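Local coordinates for AOC_like domain-containing protein (PDB 7DVI), which catalyses exo-selective intermolecular Diels-Alder reactions on non-natural substrates, within a fold related to allene oxide cyclase, at residues A42-D54 / G65-K77. Numbering follows the deposited sequence.
Sequences ADPQVGQIGSYYD and GITIGRYEIRYKK. With EDO (1,2-ethanediol), chain G; EDO (1,2-ethanediol), chain D; EDO (1,2-ethanediol), chain F.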
loop_
_atom_site.group_PDB
_atom_site.type_symbol
_atom_site.label_atom_id
_atom_site.label_comp_id
_atom_site.label_asym_id
_atom_site.label_seq_id
_atom_site.Cartn_x
_atom_site.Cartn_y
_atom_site.Cartn_z
ATOM N N ALA A 42 17.455 -13.793 12.145
ATOM C CA ALA A 42 17.314 -13.621 13.608
ATOM C C ALA A 42 17.250 -12.125 13.904
ATOM O O ALA A 42 16.460 -11.734 14.745
ATOM C CB ALA A 42 18.460 -14.309 14.324
ATOM N N ASP A 43 18.042 -11.341 13.179
ATOM C CA ASP A 43 18.378 -9.934 13.461
ATOM C C ASP A 43 18.497 -9.200 12.121
ATOM O O ASP A 43 19.572 -8.779 11.692
ATOM C CB ASP A 43 19.672 -9.859 14.269
ATOM C CG ASP A 43 20.016 -8.435 14.612
ATOM O OD1 ASP A 43 19.077 -7.590 14.639
ATOM O OD2 ASP A 43 21.216 -8.174 14.808
ATOM N N PRO A 44 17.376 -9.059 11.395
ATOM C CA PRO A 44 17.390 -8.397 10.077
ATOM C C PRO A 44 17.894 -6.944 10.080
ATOM O O PRO A 44 17.556 -6.135 10.909
ATOM C CB PRO A 44 15.925 -8.495 9.609
ATOM C CG PRO A 44 15.124 -8.784 10.887
ATOM C CD PRO A 44 16.053 -9.575 11.786
ATOM N N GLN A 45 18.730 -6.610 9.112
ATOM C CA GLN A 45 19.247 -5.240 8.957
ATOM C C GLN A 45 18.666 -4.566 7.697
ATOM O O GLN A 45 18.567 -5.226 6.592
ATOM C CB GLN A 45 20.767 -5.277 8.887
ATOM C CG GLN A 45 21.357 -6.194 9.964
ATOM C CD GLN A 45 21.140 -5.590 11.328
ATOM O OE1 GLN A 45 21.507 -4.451 11.544
ATOM N NE2 GLN A 45 20.485 -6.316 12.221
ATOM N N VAL A 46 18.359 -3.282 7.852
ATOM C CA VAL A 46 17.827 -2.412 6.766
ATOM C C VAL A 46 18.716 -2.600 5.552
ATOM O O VAL A 46 19.953 -2.475 5.667
ATOM C CB VAL A 46 17.753 -0.932 7.197
ATOM C CG1 VAL A 46 17.492 -0.015 6.008
ATOM C CG2 VAL A 46 16.694 -0.730 8.253
ATOM N N GLY A 47 18.126 -2.826 4.386
ATOM C CA GLY A 47 18.898 -2.907 3.139
ATOM C C GLY A 47 19.166 -4.339 2.736
ATOM O O GLY A 47 19.557 -4.536 1.593
ATOM N N GLN A 48 18.976 -5.310 3.632
ATOM C CA GLN A 48 19.073 -6.736 3.260
ATOM C C GLN A 48 17.875 -7.088 2.329
ATOM O O GLN A 48 16.746 -6.565 2.590
ATOM C CB GLN A 48 19.095 -7.592 4.518
ATOM C CG GLN A 48 20.412 -7.376 5.314
ATOM C CD GLN A 48 20.531 -8.238 6.556
ATOM O OE1 GLN A 48 19.544 -8.722 7.098
ATOM N NE2 GLN A 48 21.772 -8.425 7.014
ATOM N N ILE A 49 18.106 -7.993 1.379
ATOM C CA ILE A 49 17.085 -8.405 0.364
ATOM C C ILE A 49 17.034 -9.919 0.219
ATOM O O ILE A 49 18.002 -10.621 0.584
ATOM C CB ILE A 49 17.390 -7.734 -0.995
ATOM C CG1 ILE A 49 18.638 -8.262 -1.695
ATOM C CG2 ILE A 49 17.461 -6.228 -0.838
ATOM C CD1 ILE A 49 18.626 -8.052 -3.219
ATOM N N GLY A 50 15.963 -10.393 -0.411
ATOM C CA GLY A 50 15.868 -11.757 -0.930
ATOM C C GLY A 50 15.032 -11.759 -2.194
ATOM O O GLY A 50 14.228 -10.811 -2.384
ATOM N N SER A 51 15.236 -12.763 -3.023
ATOM C CA SER A 51 14.435 -13.027 -4.242
ATOM C C SER A 51 13.990 -14.481 -4.156
ATOM O O SER A 51 14.748 -15.352 -3.585
ATOM C CB SER A 51 15.211 -12.753 -5.488
ATOM O OG SER A 51 15.603 -11.387 -5.579
ATOM N N TYR A 52 12.837 -14.769 -4.741
ATOM C CA TYR A 52 12.221 -16.097 -4.619
ATOM C C TYR A 52 11.386 -16.435 -5.853
ATOM O O TYR A 52 10.883 -15.554 -6.593
ATOM C CB TYR A 52 11.401 -16.169 -3.349
ATOM C CG TYR A 52 10.263 -15.192 -3.281
ATOM C CD1 TYR A 52 9.051 -15.472 -3.875
ATOM C CD2 TYR A 52 10.413 -13.958 -2.669
ATOM C CE1 TYR A 52 8.001 -14.563 -3.838
ATOM C CE2 TYR A 52 9.377 -13.042 -2.627
ATOM C CZ TYR A 52 8.173 -13.332 -3.246
ATOM O OH TYR A 52 7.117 -12.471 -3.147
ATOM N N TYR A 53 11.272 -17.736 -6.036
ATOM C CA TYR A 53 10.465 -18.432 -7.072
ATOM C C TYR A 53 9.750 -19.567 -6.360
ATOM O O TYR A 53 10.446 -20.495 -5.845
ATOM C CB TYR A 53 11.401 -18.851 -8.206
ATOM C CG TYR A 53 10.914 -19.954 -9.120
ATOM C CD1 TYR A 53 9.577 -20.130 -9.436
ATOM C CD2 TYR A 53 11.831 -20.818 -9.691
ATOM C CE1 TYR A 53 9.159 -21.158 -10.269
ATOM C CE2 TYR A 53 11.435 -21.840 -10.532
ATOM C CZ TYR A 53 10.096 -22.012 -10.817
ATOM O OH TYR A 53 9.746 -23.009 -11.673
ATOM N N ASP A 54 8.432 -19.467 -6.294
ATOM C CA ASP A 54 7.530 -20.384 -5.558
ATOM C C ASP A 54 6.546 -20.967 -6.553
ATOM O O ASP A 54 6.248 -20.280 -7.534
ATOM C CB ASP A 54 6.687 -19.693 -4.503
ATOM C CG ASP A 54 7.469 -19.172 -3.308
ATOM O OD1 ASP A 54 8.663 -19.390 -3.278
ATOM O OD2 ASP A 54 6.831 -18.602 -2.423
ATOM N N GLY A 65 -0.179 -22.098 -10.320
ATOM C CA GLY A 65 0.847 -21.386 -11.089
ATOM C C GLY A 65 2.094 -21.137 -10.266
ATOM O O GLY A 65 2.432 -21.971 -9.385
ATOM N N ILE A 66 2.745 -20.010 -10.543
ATOM C CA ILE A 66 4.046 -19.643 -9.923
ATOM C C ILE A 66 3.987 -18.166 -9.484
ATOM O O ILE A 66 3.158 -17.389 -9.987
ATOM C CB ILE A 66 5.245 -19.921 -10.852
ATOM C CG1 ILE A 66 5.301 -18.933 -12.013
ATOM C CG2 ILE A 66 5.300 -21.377 -11.330
ATOM C CD1 ILE A 66 6.683 -18.715 -12.595
ATOM N N THR A 67 4.888 -17.794 -8.580
ATOM C CA THR A 67 5.189 -16.388 -8.253
ATOM C C THR A 67 6.703 -16.194 -8.257
ATOM O O THR A 67 7.483 -17.089 -7.837
ATOM C CB THR A 67 4.518 -15.915 -6.959
ATOM O OG1 THR A 67 4.880 -14.528 -6.883
ATOM C CG2 THR A 67 4.976 -16.659 -5.725
ATOM N N ILE A 68 7.112 -15.063 -8.781
ATOM C CA ILE A 68 8.516 -14.621 -8.814
ATOM C C ILE A 68 8.544 -13.237 -8.162
ATOM O O ILE A 68 7.728 -12.377 -8.550
ATOM C CB ILE A 68 9.090 -14.662 -10.234
ATOM C CG1 ILE A 68 9.212 -16.110 -10.736
ATOM C CG2 ILE A 68 10.428 -13.946 -10.258
ATOM C CD1 ILE A 68 9.863 -16.262 -12.078
ATOM N N GLY A 69 9.417 -13.047 -7.173
ATOM C CA GLY A 69 9.365 -11.810 -6.398
ATOM C C GLY A 69 10.614 -11.537 -5.580
ATOM O O GLY A 69 11.631 -12.272 -5.690
ATOM N N ARG A 70 10.558 -10.430 -4.867
ATOM C CA ARG A 70 11.710 -10.039 -4.006
ATOM C C ARG A 70 11.177 -9.292 -2.800
ATOM O O ARG A 70 9.953 -8.871 -2.772
ATOM C CB ARG A 70 12.758 -9.325 -4.856
ATOM C CG ARG A 70 12.360 -7.956 -5.405
ATOM C CD ARG A 70 12.746 -6.785 -4.518
ATOM N NE ARG A 70 14.163 -6.490 -4.709
ATOM C CZ ARG A 70 14.820 -5.517 -4.081
ATOM N NH1 ARG A 70 14.215 -4.803 -3.157
ATOM N NH2 ARG A 70 16.090 -5.284 -4.351
ATOM N N TYR A 71 12.065 -9.058 -1.830
ATOM C CA TYR A 71 11.682 -8.337 -0.594
ATOM C C TYR A 71 12.919 -7.655 -0.005
ATOM O O TYR A 71 14.037 -8.034 -0.331
ATOM C CB TYR A 71 10.949 -9.277 0.354
ATOM C CG TYR A 71 11.792 -10.434 0.786
ATOM C CD1 TYR A 71 11.936 -11.560 -0.018
ATOM C CD2 TYR A 71 12.507 -10.390 1.984
ATOM C CE1 TYR A 71 12.741 -12.624 0.377
ATOM C CE2 TYR A 71 13.288 -11.462 2.401
ATOM C CZ TYR A 71 13.437 -12.562 1.576
ATOM O OH TYR A 71 14.214 -13.610 1.970
ATOM N N GLU A 72 12.689 -6.635 0.804
ATOM C CA GLU A 72 13.767 -5.761 1.310
ATOM C C GLU A 72 13.369 -5.320 2.702
ATOM O O GLU A 72 12.212 -4.841 2.886
ATOM C CB GLU A 72 13.974 -4.555 0.415
ATOM C CG GLU A 72 15.103 -3.668 0.879
ATOM C CD GLU A 72 15.543 -2.622 -0.107
ATOM O OE1 GLU A 72 14.988 -2.598 -1.248
ATOM O OE2 GLU A 72 16.495 -1.877 0.223
ATOM N N ILE A 73 14.303 -5.471 3.656
ATOM C CA ILE A 73 14.097 -4.889 5.010
ATOM C C ILE A 73 14.194 -3.384 4.842
ATOM O O ILE A 73 15.256 -2.915 4.375
ATOM C CB ILE A 73 15.197 -5.382 5.994
ATOM C CG1 ILE A 73 15.351 -6.906 5.995
ATOM C CG2 ILE A 73 14.918 -4.810 7.369
ATOM C CD1 ILE A 73 14.106 -7.671 6.380
ATOM N N ARG A 74 13.183 -2.606 5.199
ATOM C CA ARG A 74 13.252 -1.174 4.822
ATOM C C ARG A 74 13.432 -0.279 6.054
ATOM O O ARG A 74 14.090 0.754 5.950
ATOM C CB ARG A 74 12.002 -0.769 4.026
ATOM C CG ARG A 74 11.996 -1.312 2.604
ATOM C CD ARG A 74 12.995 -0.592 1.721
ATOM N NE ARG A 74 12.476 0.742 1.474
ATOM C CZ ARG A 74 11.492 1.056 0.612
ATOM N NH1 ARG A 74 10.956 0.152 -0.211
ATOM N NH2 ARG A 74 11.037 2.298 0.603
ATOM N N TYR A 75 12.778 -0.574 7.135
ATOM C CA TYR A 75 12.882 0.274 8.351
ATOM C C TYR A 75 12.362 -0.468 9.574
ATOM O O TYR A 75 11.637 -1.471 9.411
ATOM C CB TYR A 75 12.131 1.599 8.182
ATOM C CG TYR A 75 10.624 1.523 8.021
ATOM C CD1 TYR A 75 10.018 1.490 6.771
ATOM C CD2 TYR A 75 9.792 1.643 9.117
ATOM C CE1 TYR A 75 8.639 1.506 6.625
ATOM C CE2 TYR A 75 8.418 1.657 9.001
ATOM C CZ TYR A 75 7.832 1.581 7.742
ATOM O OH TYR A 75 6.472 1.598 7.713
ATOM N N LYS A 76 12.748 0.037 10.766
ATOM C CA LYS A 76 12.321 -0.523 12.071
ATOM C C LYS A 76 11.539 0.549 12.829
ATOM O O LYS A 76 11.818 1.752 12.710
ATOM C CB LYS A 76 13.518 -1.081 12.850
ATOM C CG LYS A 76 14.290 -2.167 12.121
ATOM C CD LYS A 76 15.427 -2.775 12.927
ATOM C CE LYS A 76 16.584 -3.266 12.075
ATOM N NZ LYS A 76 17.591 -4.010 12.875
ATOM N N LYS A 77 10.523 0.111 13.526
ATOM C CA LYS A 77 9.727 1.019 14.357
ATOM C C LYS A 77 10.192 0.932 15.821
ATOM O O LYS A 77 10.711 -0.128 16.232
ATOM C CB LYS A 77 8.268 0.620 14.217
ATOM C CG LYS A 77 7.713 0.971 12.836
ATOM C CD LYS A 77 6.332 1.511 12.874
ATOM C CE LYS A 77 5.361 0.419 13.205
ATOM N NZ LYS A 77 4.037 1.008 13.486
HETATM C C1 EDO G . 17.883 -2.055 -3.888
HETATM O O1 EDO G . 17.703 -3.234 -3.083
HETATM C C2 EDO G . 17.157 -0.809 -3.437
HETATM O O2 EDO G . 15.747 -0.954 -3.079
HETATM C C1 EDO D . 3.661 0.850 6.391
HETATM O O1 EDO D . 2.304 0.558 6.377
HETATM C C2 EDO D . 3.873 2.188 5.834
HETATM O O2 EDO D . 5.241 2.511 5.599
HETATM C C1 EDO F . 7.039 2.362 -0.553
HETATM O O1 EDO F . 7.837 3.491 -0.358
HETATM C C2 EDO F . 7.496 1.650 -1.764
HETATM O O2 EDO F . 8.858 1.346 -1.702
HETATM O O HOH W 1 16.733 -6.492 13.606
HETATM O O HOH W 2 18.950 -2.807 -0.655
#
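Tyr71 and Tyr52 illustrate how an aromatic ring can use a glycine as its seat on the neighbouring strand. Each ring swings over the partner strand because CG stands between the backbone N and the carbonyl carbon (chi1 61° in both). Tyr71 thus lies face-on over Gly50, whose CA is 3.9 Å from the ring centroid, and Tyr52 covers Gly69 in the same way, CA to centroid 4.0 Å; both are CH-pi contacts. Each glycine presents its bare CA to the ring face. Between them the rings meet edge to edge, Tyr52 CD2 to Tyr71 CD1 at 3.9 Å, on the face that also carries Asp54 and Thr67; Tyr86 adds a further ring beside Tyr71.

On the reverse face, the chain of Arg70, bent at chi2 and chi3, brings one face of its guanidinium against Ile49, and NH1 meets Glu72 OE1 in a 3.0 Å salt bridge lying in the guanidinium plane. In the loop that precedes strand 49-57, Pro44 CB packs on Ile73 CD1 (3.8 Å), while extended Lys76 sends NZ to Pro44 O (2.9 Å) and, through a water, to Asp43 OD1.

Paired backbone bonds knit strands 49-57 and 63-76 into an antiparallel beta hairpin of the eight-stranded, allene oxide cyclase-like barrel.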